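PDB 5KU5: sensor kinase CusS from Escherichia coli, which senses copper and silver ions in the periplasm through its sensor domain and activates the response regulator CusR by phosphorylation. Local coordinates for residues E107-V118 / T129-L140; V49-K59 / H63-R71. All blocks are in the same frame, centred on the assembly; numbering follows the deposited sequence. Where two conformers were deposited one is given.

Interaction 1 of 2, residues E107-V118 / T129-L140. With AG (silver ion), chain F; AG (silver ion), chain E.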
loop_
_atom_site.group_PDB
_atom_site.type_symbol
_atom_site.label_atom_id
_atom_site.label_comp_id
_atom_site.label_asym_id
_atom_site.label_seq_id
_atom_site.Cartn_x
_atom_site.Cartn_y
_atom_site.Cartn_z
ATOM N N GLU A 107 11.246 -9.819 -8.211
ATOM C CA GLU A 107 12.648 -9.405 -8.114
ATOM C C GLU A 107 12.693 -7.998 -7.517
ATOM O O GLU A 107 12.351 -7.032 -8.198
ATOM C CB GLU A 107 13.296 -9.435 -9.514
ATOM C CG GLU A 107 14.704 -8.845 -9.633
ATOM C CD GLU A 107 15.749 -9.562 -8.797
ATOM O OE1 GLU A 107 15.608 -10.785 -8.555
ATOM O OE2 GLU A 107 16.733 -8.899 -8.393
ATOM N N HIS A 108 13.105 -7.893 -6.250
ATOM C CA HIS A 108 13.189 -6.602 -5.544
ATOM C C HIS A 108 14.610 -6.285 -5.063
ATOM O O HIS A 108 15.025 -6.748 -4.001
ATOM C CB HIS A 108 12.210 -6.568 -4.358
ATOM C CG HIS A 108 10.773 -6.406 -4.755
ATOM N ND1 HIS A 108 9.736 -6.652 -3.887
ATOM C CD2 HIS A 108 10.199 -6.034 -5.924
ATOM C CE1 HIS A 108 8.584 -6.431 -4.493
ATOM N NE2 HIS A 108 8.837 -6.053 -5.733
ATOM N N SER A 109 15.348 -5.506 -5.856
ATOM C CA SER A 109 16.676 -5.015 -5.469
ATOM C C SER A 109 16.944 -3.520 -5.740
ATOM O O SER A 109 18.096 -3.088 -5.675
ATOM C CB SER A 109 17.754 -5.880 -6.135
ATOM O OG SER A 109 17.744 -5.722 -7.540
ATOM N N ASN A 110 15.902 -2.732 -6.012
ATOM C CA ASN A 110 16.050 -1.292 -6.291
ATOM C C ASN A 110 15.023 -0.487 -5.519
ATOM O O ASN A 110 13.848 -0.852 -5.494
ATOM C CB ASN A 110 15.904 -1.008 -7.782
ATOM C CG ASN A 110 16.992 -1.659 -8.604
ATOM O OD1 ASN A 110 18.123 -1.179 -8.652
ATOM N ND2 ASN A 110 16.655 -2.765 -9.251
ATOM N N TRP A 111 15.459 0.616 -4.906
ATOM C CA TRP A 111 14.657 1.305 -3.890
ATOM C C TRP A 111 14.703 2.828 -3.997
ATOM O O TRP A 111 15.729 3.404 -4.370
ATOM C CB TRP A 111 15.118 0.888 -2.482
ATOM C CG TRP A 111 15.328 -0.583 -2.339
ATOM C CD1 TRP A 111 16.475 -1.271 -2.600
ATOM C CD2 TRP A 111 14.357 -1.555 -1.939
ATOM N NE1 TRP A 111 16.284 -2.612 -2.376
ATOM C CE2 TRP A 111 14.990 -2.815 -1.973
ATOM C CE3 TRP A 111 13.012 -1.482 -1.549
ATOM C CZ2 TRP A 111 14.326 -4.000 -1.631
ATOM C CZ3 TRP A 111 12.348 -2.659 -1.206
ATOM C CH2 TRP A 111 13.010 -3.903 -1.250
ATOM N N ARG A 112 13.574 3.459 -3.671
ATOM C CA ARG A 112 13.525 4.884 -3.348
ATOM C C ARG A 112 13.520 4.971 -1.834
ATOM O O ARG A 112 12.656 4.362 -1.187
ATOM C CB ARG A 112 12.280 5.568 -3.924
ATOM C CG ARG A 112 12.554 6.299 -5.222
ATOM C CD ARG A 112 11.378 7.128 -5.709
ATOM N NE ARG A 112 11.748 7.762 -6.974
ATOM C CZ ARG A 112 11.618 7.227 -8.189
ATOM N NH1 ARG A 112 11.054 6.034 -8.380
ATOM N NH2 ARG A 112 12.042 7.920 -9.241
ATOM N N MET A 113 14.474 5.728 -1.283
ATOM C CA MET A 113 14.674 5.812 0.164
ATOM C C MET A 113 14.505 7.239 0.675
ATOM O O MET A 113 14.954 8.190 0.035
ATOM C CB MET A 113 16.066 5.290 0.540
ATOM C CG MET A 113 16.341 5.233 2.041
ATOM S SD MET A 113 17.033 6.756 2.727
ATOM C CE MET A 113 18.687 6.717 2.040
ATOM N N ILE A 114 13.862 7.363 1.835
ATOM C CA ILE A 114 13.805 8.604 2.599
ATOM C C ILE A 114 14.114 8.267 4.052
ATOM O O ILE A 114 14.094 7.094 4.443
ATOM C CB ILE A 114 12.431 9.308 2.509
ATOM C CG1 ILE A 114 11.286 8.392 2.968
ATOM C CG2 ILE A 114 12.181 9.793 1.087
ATOM C CD1 ILE A 114 10.034 9.150 3.350
ATOM N N ASN A 115 14.397 9.294 4.845
ATOM C CA ASN A 115 14.561 9.134 6.287
ATOM C C ASN A 115 14.012 10.334 7.047
ATOM O O ASN A 115 13.937 11.433 6.500
ATOM C CB ASN A 115 16.033 8.907 6.643
ATOM C CG ASN A 115 16.923 10.058 6.211
ATOM O OD1 ASN A 115 17.143 10.998 6.971
ATOM N ND2 ASN A 115 17.414 10.004 4.979
ATOM N N LEU A 116 13.634 10.109 8.305
ATOM C CA LEU A 116 13.120 11.170 9.172
ATOM C C LEU A 116 13.375 10.865 10.651
ATOM O O LEU A 116 13.469 9.690 11.029
ATOM C CB LEU A 116 11.619 11.389 8.943
ATOM C CG LEU A 116 10.629 10.287 9.357
ATOM C CD1 LEU A 116 9.247 10.874 9.617
ATOM C CD2 LEU A 116 10.555 9.174 8.319
ATOM N N PRO A 117 13.476 11.917 11.495
ATOM C CA PRO A 117 13.526 11.679 12.939
ATOM C C PRO A 117 12.182 11.159 13.444
ATOM O O PRO A 117 11.137 11.578 12.940
ATOM C CB PRO A 117 13.831 13.068 13.529
ATOM C CG PRO A 117 14.260 13.916 12.379
ATOM C CD PRO A 117 13.548 13.360 11.189
ATOM N N VAL A 118 12.220 10.269 14.431
ATOM C CA VAL A 118 11.028 9.551 14.892
ATOM C C VAL A 118 11.174 9.166 16.371
ATOM O O VAL A 118 12.284 9.122 16.905
ATOM C CB VAL A 118 10.745 8.346 13.930
ATOM C CG1 VAL A 118 10.498 7.018 14.641
ATOM C CG2 VAL A 118 9.593 8.667 12.982
ATOM N N THR A 129 16.047 7.590 14.229
ATOM C CA THR A 129 15.959 7.996 12.830
ATOM C C THR A 129 15.425 6.791 12.068
ATOM O O THR A 129 16.062 5.740 12.048
ATOM C CB THR A 129 17.322 8.422 12.259
ATOM O OG1 THR A 129 17.842 9.502 13.037
ATOM C CG2 THR A 129 17.194 8.889 10.805
ATOM N N LEU A 130 14.249 6.951 11.470
ATOM C CA LEU A 130 13.603 5.903 10.683
ATOM C C LEU A 130 14.001 6.040 9.216
ATOM O O LEU A 130 13.863 7.116 8.642
ATOM C CB LEU A 130 12.081 6.011 10.811
ATOM C CG LEU A 130 11.217 5.047 9.993
ATOM C CD1 LEU A 130 11.511 3.592 10.343
ATOM C CD2 LEU A 130 9.751 5.369 10.209
ATOM N N TYR A 131 14.491 4.948 8.629
ATOM C CA TYR A 131 14.798 4.864 7.199
ATOM C C TYR A 131 13.760 3.960 6.541
ATOM O O TYR A 131 13.488 2.873 7.049
ATOM C CB TYR A 131 16.195 4.280 6.984
ATOM C CG TYR A 131 17.315 5.157 7.493
ATOM C CD1 TYR A 131 17.629 5.202 8.850
ATOM C CD2 TYR A 131 18.072 5.941 6.618
ATOM C CE1 TYR A 131 18.659 6.000 9.324
ATOM C CE2 TYR A 131 19.102 6.746 7.083
ATOM C CZ TYR A 131 19.391 6.774 8.436
ATOM O OH TYR A 131 20.413 7.567 8.909
ATOM N N ILE A 132 13.188 4.416 5.425
ATOM C CA ILE A 132 12.123 3.701 4.711
ATOM C C ILE A 132 12.545 3.541 3.254
ATOM O O ILE A 132 12.879 4.531 2.614
ATOM C CB ILE A 132 10.786 4.485 4.732
ATOM C CG1 ILE A 132 10.412 4.907 6.162
ATOM C CG2 ILE A 132 9.665 3.646 4.116
ATOM C CD1 ILE A 132 9.299 5.934 6.232
ATOM N N ALA A 133 12.504 2.311 2.738
ATOM C CA ALA A 133 12.845 2.012 1.346
ATOM C C ALA A 133 11.670 1.326 0.643
ATOM O O ALA A 133 11.207 0.284 1.097
ATOM C CB ALA A 133 14.082 1.130 1.290
ATOM N N LEU A 134 11.205 1.915 -0.461
ATOM C CA LEU A 134 10.109 1.370 -1.276
ATOM C C LEU A 134 10.660 0.818 -2.588
ATOM O O LEU A 134 11.475 1.470 -3.241
ATOM C CB LEU A 134 9.072 2.461 -1.577
ATOM C CG LEU A 134 7.898 2.103 -2.501
ATOM C CD1 LEU A 134 7.008 1.058 -1.853
ATOM C CD2 LEU A 134 7.088 3.340 -2.856
ATOM N N SER A 135 10.196 -0.369 -2.978
ATOM C CA SER A 135 10.662 -1.025 -4.202
ATOM C C SER A 135 10.259 -0.258 -5.459
ATOM O O SER A 135 9.096 0.113 -5.617
ATOM C CB SER A 135 10.120 -2.453 -4.300
ATOM O OG SER A 135 10.431 -3.018 -5.565
ATOM N N ILE A 136 11.227 -0.045 -6.348
ATOM C CA ILE A 136 10.992 0.636 -7.627
ATOM C C ILE A 136 11.296 -0.257 -8.834
ATOM O O ILE A 136 11.377 0.232 -9.958
ATOM C CB ILE A 136 11.790 1.964 -7.715
ATOM C CG1 ILE A 136 13.306 1.729 -7.784
ATOM C CG2 ILE A 136 11.460 2.845 -6.522
ATOM C CD1 ILE A 136 14.109 2.985 -8.064
ATOM N N ASP A 137 11.441 -1.561 -8.612
ATOM C CA ASP A 137 11.847 -2.482 -9.682
ATOM C C ASP A 137 10.837 -2.529 -10.821
ATOM O O ASP A 137 11.226 -2.574 -11.989
ATOM C CB ASP A 137 12.080 -3.892 -9.141
ATOM C CG ASP A 137 13.212 -3.946 -8.140
ATOM O OD1 ASP A 137 13.028 -3.452 -7.008
ATOM O OD2 ASP A 137 14.283 -4.487 -8.475
ATOM N N PHE A 138 9.550 -2.497 -10.483
ATOM C CA PHE A 138 8.494 -2.481 -11.497
ATOM C C PHE A 138 8.553 -1.217 -12.366
ATOM O O PHE A 138 8.287 -1.298 -13.563
ATOM C CB PHE A 138 7.107 -2.661 -10.858
ATOM C CG PHE A 138 6.044 -3.121 -11.820
ATOM C CD1 PHE A 138 6.217 -4.285 -12.574
ATOM C CD2 PHE A 138 4.855 -2.409 -11.963
ATOM C CE1 PHE A 138 5.237 -4.712 -13.460
ATOM C CE2 PHE A 138 3.871 -2.836 -12.842
ATOM C CZ PHE A 138 4.061 -3.987 -13.593
ATOM N N HIS A 139 8.923 -0.072 -11.781
ATOM C CA HIS A 139 9.180 1.163 -12.558
ATOM C C HIS A 139 10.301 0.955 -13.574
ATOM O O HIS A 139 10.152 1.296 -14.749
ATOM C CB HIS A 139 9.567 2.361 -11.665
ATOM C CG HIS A 139 8.506 2.784 -10.697
ATOM N ND1 HIS A 139 7.259 3.195 -11.100
ATOM C CD2 HIS A 139 8.517 2.895 -9.348
ATOM C CE1 HIS A 139 6.538 3.528 -10.044
ATOM N NE2 HIS A 139 7.279 3.352 -8.968
ATOM N N LEU A 140 11.415 0.391 -13.107
ATOM C CA LEU A 140 12.607 0.185 -13.929
ATOM C C LEU A 140 12.402 -0.879 -15.010
ATOM O O LEU A 140 12.917 -0.731 -16.118
ATOM C CB LEU A 140 13.814 -0.182 -13.051
ATOM C CG LEU A 140 14.236 0.833 -11.979
ATOM C CD1 LEU A 140 15.403 0.293 -11.166
ATOM C CD2 LEU A 140 14.588 2.184 -12.588
HETATM AG AG AG F . 5.855 2.117 -12.811
HETATM AG AG AG E . 10.064 -7.347 -1.558
#
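Asp137, in the first turn of helix 137-146, reaches back to the loop leading into strand 111-118 and gathers three N-H groups. The backbone N of Ser109 meets OD2 at 3.0 Å, nearly straight (173°), and the backbone N of Asn110 meets OD1; both arrive on the syn side. Asn110 ND2 also binds OD2, but from the face opposite the Ser109 N-H, fixing the buried group's rotation. Beside it, Ser135 lies over one face of the His108 imidazole, its CB 4.0 Å from the ring centroid. With CG beside its backbone N (chi1 -74°), His108 carries ND1 to a silver ion at 2.5 Å; Ser47 O and Met96 SD bind the same ion.

This end is tight. Arg112 lies buried across Ile136, its NH1 3.7 Å from Ile136 CG2, and its charge is met by Asp80 and Asp10. On the Asn115-Tyr131 face toward Pro117 the contact is looser and more open to solvent, while Leu116 and Val118 on the other face still pack on Ile132 and Leu130 and on helix 2-25.

Paired backbone bonds from Arg112-Leu134 to Leu116-Leu130 make this the central antiparallel hairpin of the PDC-type sensor domain. One silver site lies at its open end; helix 137-146 carries His139, its NE2 hydrogen-bonded to Asp10, to another shared with His5 of the second subunit.

Interaction 2 of 2, residues V49-K59 / H63-R71; sequences VLISLADSQGK and HSPGAPDIR
Ser52 turns OG anti to its own N (chi1 -178°) and Asp69 extends CG in the same sense, which brings Ser52 OG to Asp69 OD1 at 2.7 Å. The hydroxyl donates on the syn side of the carboxylate, while the backbone N of Arg71 reaches the same oxygen from the other face, closing an Asx turn. Asp69 OD2 is taken by Thr60 OG1, so both carboxylate oxygens are engaged.

Arg71 bends at chi3 (67°), sliding CD past Ser52 OG and laying its guanidinium flat over Ala54, whose CB sits over the centre of the group 3.7 Å from CZ. NH2 then donates to Gly58 O at 2.7 Å from above the carbonyl plane, with a weak second bond from NH1, which also binds Thr60 OG1. Gly58 closes the type I turn begun at Asp55. With an alanine at Arg71, Gly58 O is likely to lose both guanidinium donors and Ala54 CB the flat group lying over it, leaving the turn less firmly tied to the loop.

At the other end Ser64 pairs twice with Ile51: its OG accepts from Ile51 N at 3.0 Å and its N donates to Ile51 O. A water bridges that same carbonyl to Ile70 N. On the apolar side, Leu50 CD1 touches both Ala67 CB (3.7 Å) and Ile70 CG2 (3.8 Å). The loop after strand 60-63 is therefore held to strand 49-54 and its turn by the Ser52-Asp69 bond and by Ser64 and Arg71 side chains bonding to backbone atoms, a largely polar, directional hold with an apolar patch around Leu50.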
loop_
_atom_site.group_PDB
_atom_site.type_symbol
_atom_site.label_atom_id
_atom_site.label_comp_id
_atom_site.label_asym_id
_atom_site.label_seq_id
_atom_site.Cartn_x
_atom_site.Cartn_y
_atom_site.Cartn_z
ATOM N N VAL A 49 8.474 -3.153 0.893
ATOM C CA VAL A 49 9.068 -2.084 1.695
ATOM C C VAL A 49 10.066 -2.676 2.691
ATOM O O VAL A 49 9.785 -3.687 3.336
ATOM C CB VAL A 49 7.986 -1.272 2.451
ATOM C CG1 VAL A 49 8.607 -0.275 3.429
ATOM C CG2 VAL A 49 7.086 -0.546 1.464
ATOM N N LEU A 50 11.233 -2.042 2.793
ATOM C CA LEU A 50 12.214 -2.345 3.832
ATOM C C LEU A 50 12.377 -1.107 4.691
ATOM O O LEU A 50 12.319 0.018 4.181
ATOM C CB LEU A 50 13.563 -2.711 3.220
ATOM C CG LEU A 50 13.616 -3.990 2.387
ATOM C CD1 LEU A 50 14.959 -4.081 1.682
ATOM C CD2 LEU A 50 13.364 -5.223 3.244
ATOM N N ILE A 51 12.559 -1.310 5.995
ATOM C CA ILE A 51 12.834 -0.202 6.903
ATOM C C ILE A 51 14.027 -0.517 7.800
ATOM O O ILE A 51 14.372 -1.683 8.010
ATOM C CB ILE A 51 11.587 0.210 7.739
ATOM C CG1 ILE A 51 11.300 -0.773 8.885
ATOM C CG2 ILE A 51 10.357 0.367 6.848
ATOM C CD1 ILE A 51 11.804 -0.312 10.239
ATOM N N SER A 52 14.648 0.541 8.312
ATOM C CA SER A 52 15.699 0.431 9.313
ATOM C C SER A 52 15.551 1.563 10.321
ATOM O O SER A 52 15.370 2.720 9.936
ATOM C CB SER A 52 17.075 0.499 8.662
ATOM O OG SER A 52 18.095 0.338 9.637
ATOM N N LEU A 53 15.626 1.215 11.603
ATOM C CA LEU A 53 15.499 2.171 12.688
ATOM C C LEU A 53 16.850 2.297 13.386
ATOM O O LEU A 53 17.380 1.311 13.906
ATOM C CB LEU A 53 14.420 1.708 13.669
ATOM C CG LEU A 53 13.919 2.741 14.683
ATOM C CD1 LEU A 53 13.143 3.854 13.991
ATOM C CD2 LEU A 53 13.059 2.066 15.741
ATOM N N ALA A 54 17.406 3.508 13.365
ATOM C CA ALA A 54 18.680 3.810 14.012
ATOM C C ALA A 54 18.431 4.525 15.333
ATOM O O ALA A 54 17.459 5.274 15.460
ATOM C CB ALA A 54 19.540 4.672 13.101
ATOM N N ASP A 55 19.313 4.295 16.307
ATOM C CA ASP A 55 19.220 4.944 17.620
ATOM C C ASP A 55 19.910 6.314 17.617
ATOM O O ASP A 55 20.405 6.760 16.580
ATOM C CB ASP A 55 19.755 4.015 18.734
ATOM C CG ASP A 55 21.273 3.804 18.697
ATOM O OD1 ASP A 55 21.977 4.360 17.827
ATOM O OD2 ASP A 55 21.763 3.054 19.565
ATOM N N SER A 56 19.932 6.969 18.777
ATOM C CA SER A 56 20.601 8.268 18.971
ATOM C C SER A 56 22.051 8.338 18.459
ATOM O O SER A 56 22.467 9.366 17.921
ATOM C CB SER A 56 20.562 8.646 20.458
ATOM O OG SER A 56 21.349 9.793 20.732
ATOM N N GLN A 57 22.806 7.250 18.620
ATOM C CA GLN A 57 24.215 7.190 18.191
ATOM C C GLN A 57 24.405 6.724 16.735
ATOM O O GLN A 57 25.540 6.527 16.295
ATOM C CB GLN A 57 25.028 6.289 19.138
ATOM C CG GLN A 57 25.243 6.866 20.534
ATOM C CD GLN A 57 24.027 6.738 21.434
ATOM O OE1 GLN A 57 23.465 7.740 21.877
ATOM N NE2 GLN A 57 23.610 5.505 21.704
ATOM N N GLY A 58 23.312 6.558 15.991
ATOM C CA GLY A 58 23.376 6.115 14.601
ATOM C C GLY A 58 23.630 4.627 14.434
ATOM O O GLY A 58 24.155 4.207 13.402
ATOM N N LYS A 59 23.256 3.835 15.437
ATOM C CA LYS A 59 23.375 2.379 15.380
ATOM C C LYS A 59 21.989 1.773 15.172
ATOM O O LYS A 59 21.023 2.200 15.804
ATOM C CB LYS A 59 24.012 1.840 16.665
ATOM C CG LYS A 59 24.073 0.316 16.744
ATOM C CD LYS A 59 25.173 -0.192 17.671
ATOM C CE LYS A 59 25.070 0.354 19.090
ATOM N NZ LYS A 59 23.717 0.185 19.690
ATOM N N HIS A 63 15.827 -3.645 11.880
ATOM C CA HIS A 63 15.635 -3.593 10.431
ATOM C C HIS A 63 14.803 -4.788 9.959
ATOM O O HIS A 63 14.676 -5.782 10.675
ATOM C CB HIS A 63 16.980 -3.522 9.696
ATOM C CG HIS A 63 17.829 -4.747 9.849
ATOM N ND1 HIS A 63 17.799 -5.788 8.947
ATOM C CD2 HIS A 63 18.739 -5.089 10.791
ATOM C CE1 HIS A 63 18.651 -6.723 9.330
ATOM N NE2 HIS A 63 19.232 -6.325 10.447
ATOM N N SER A 64 14.232 -4.676 8.759
ATOM C CA SER A 64 13.339 -5.705 8.211
ATOM C C SER A 64 14.075 -7.031 7.975
ATOM O O SER A 64 15.248 -7.023 7.604
ATOM C CB SER A 64 12.704 -5.229 6.901
ATOM O OG SER A 64 11.945 -4.050 7.101
ATOM N N PRO A 65 13.384 -8.172 8.183
ATOM C CA PRO A 65 14.037 -9.481 8.154
ATOM C C PRO A 65 14.331 -10.044 6.754
ATOM O O PRO A 65 15.230 -10.874 6.616
ATOM C CB PRO A 65 13.022 -10.373 8.869
ATOM C CG PRO A 65 11.709 -9.796 8.469
ATOM C CD PRO A 65 11.928 -8.306 8.393
ATOM N N GLY A 66 13.590 -9.607 5.737
ATOM C CA GLY A 66 13.744 -10.146 4.382
ATOM C C GLY A 66 15.037 -9.809 3.651
ATOM O O GLY A 66 15.341 -10.431 2.632
ATOM N N ALA A 67 15.791 -8.827 4.152
ATOM C CA ALA A 67 17.019 -8.372 3.500
ATOM C C ALA A 67 18.064 -7.913 4.518
ATOM O O ALA A 67 17.768 -7.810 5.710
ATOM C CB ALA A 67 16.695 -7.230 2.547
ATOM N N PRO A 68 19.294 -7.638 4.048
ATOM C CA PRO A 68 20.250 -6.901 4.872
ATOM C C PRO A 68 19.757 -5.495 5.221
ATOM O O PRO A 68 18.883 -4.952 4.535
ATOM C CB PRO A 68 21.498 -6.825 3.986
ATOM C CG PRO A 68 21.404 -8.009 3.094
ATOM C CD PRO A 68 19.936 -8.221 2.853
ATOM N N ASP A 69 20.318 -4.935 6.290
ATOM C CA ASP A 69 20.011 -3.574 6.743
ATOM C C ASP A 69 20.264 -2.581 5.606
ATOM O O ASP A 69 21.378 -2.517 5.079
ATOM C CB ASP A 69 20.887 -3.244 7.965
ATOM C CG ASP A 69 20.616 -1.861 8.557
ATOM O OD1 ASP A 69 19.688 -1.149 8.118
ATOM O OD2 ASP A 69 21.359 -1.487 9.485
ATOM N N ILE A 70 19.226 -1.828 5.225
ATOM C CA ILE A 70 19.351 -0.826 4.150
ATOM C C ILE A 70 20.345 0.294 4.464
ATOM O O ILE A 70 20.935 0.856 3.540
ATOM C CB ILE A 70 17.992 -0.212 3.698
ATOM C CG1 ILE A 70 17.300 0.575 4.825
ATOM C CG2 ILE A 70 17.091 -1.294 3.104
ATOM C CD1 ILE A 70 15.951 1.143 4.435
ATOM N N ARG A 71 20.557 0.586 5.749
ATOM C CA ARG A 71 21.556 1.583 6.173
ATOM C C ARG A 71 22.992 1.247 5.754
ATOM O O ARG A 71 23.827 2.148 5.662
ATOM C CB ARG A 71 21.495 1.818 7.688
ATOM C CG ARG A 71 20.216 2.515 8.131
ATOM C CD ARG A 71 20.218 2.826 9.614
ATOM N NE ARG A 71 21.234 3.833 9.943
ATOM C CZ ARG A 71 22.233 3.696 10.822
ATOM N NH1 ARG A 71 22.410 2.582 11.539
ATOM N NH2 ARG A 71 23.074 4.713 11.000
HETATM O O HOH W 1 16.579 -2.422 6.299
#

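How the interactions relate
After helices 2-25 and 32-44 the chain enters strand 49-54, the first strand; interaction 2 closes the short loop that carries the chain through strand 60-63 and back along it by residue 71. Interaction 1 follows in series, its hairpin closing over residues 119-128, so the two neither nest nor cross. They meet within the sheet, where strand 125-135 runs between 49-54 and 111-122: Ala133 N lies 2.7 Å from Leu50 O and Tyr131 N 2.7 Å from Ser52 O, probable hydrogen bonds. Trp111 CZ2 also packs on Leu50 CD1 at 3.4 Å. Together they tie edge strand 60-63 and the loop after it, through strand 49-54, to the central hairpin and helix 137-146.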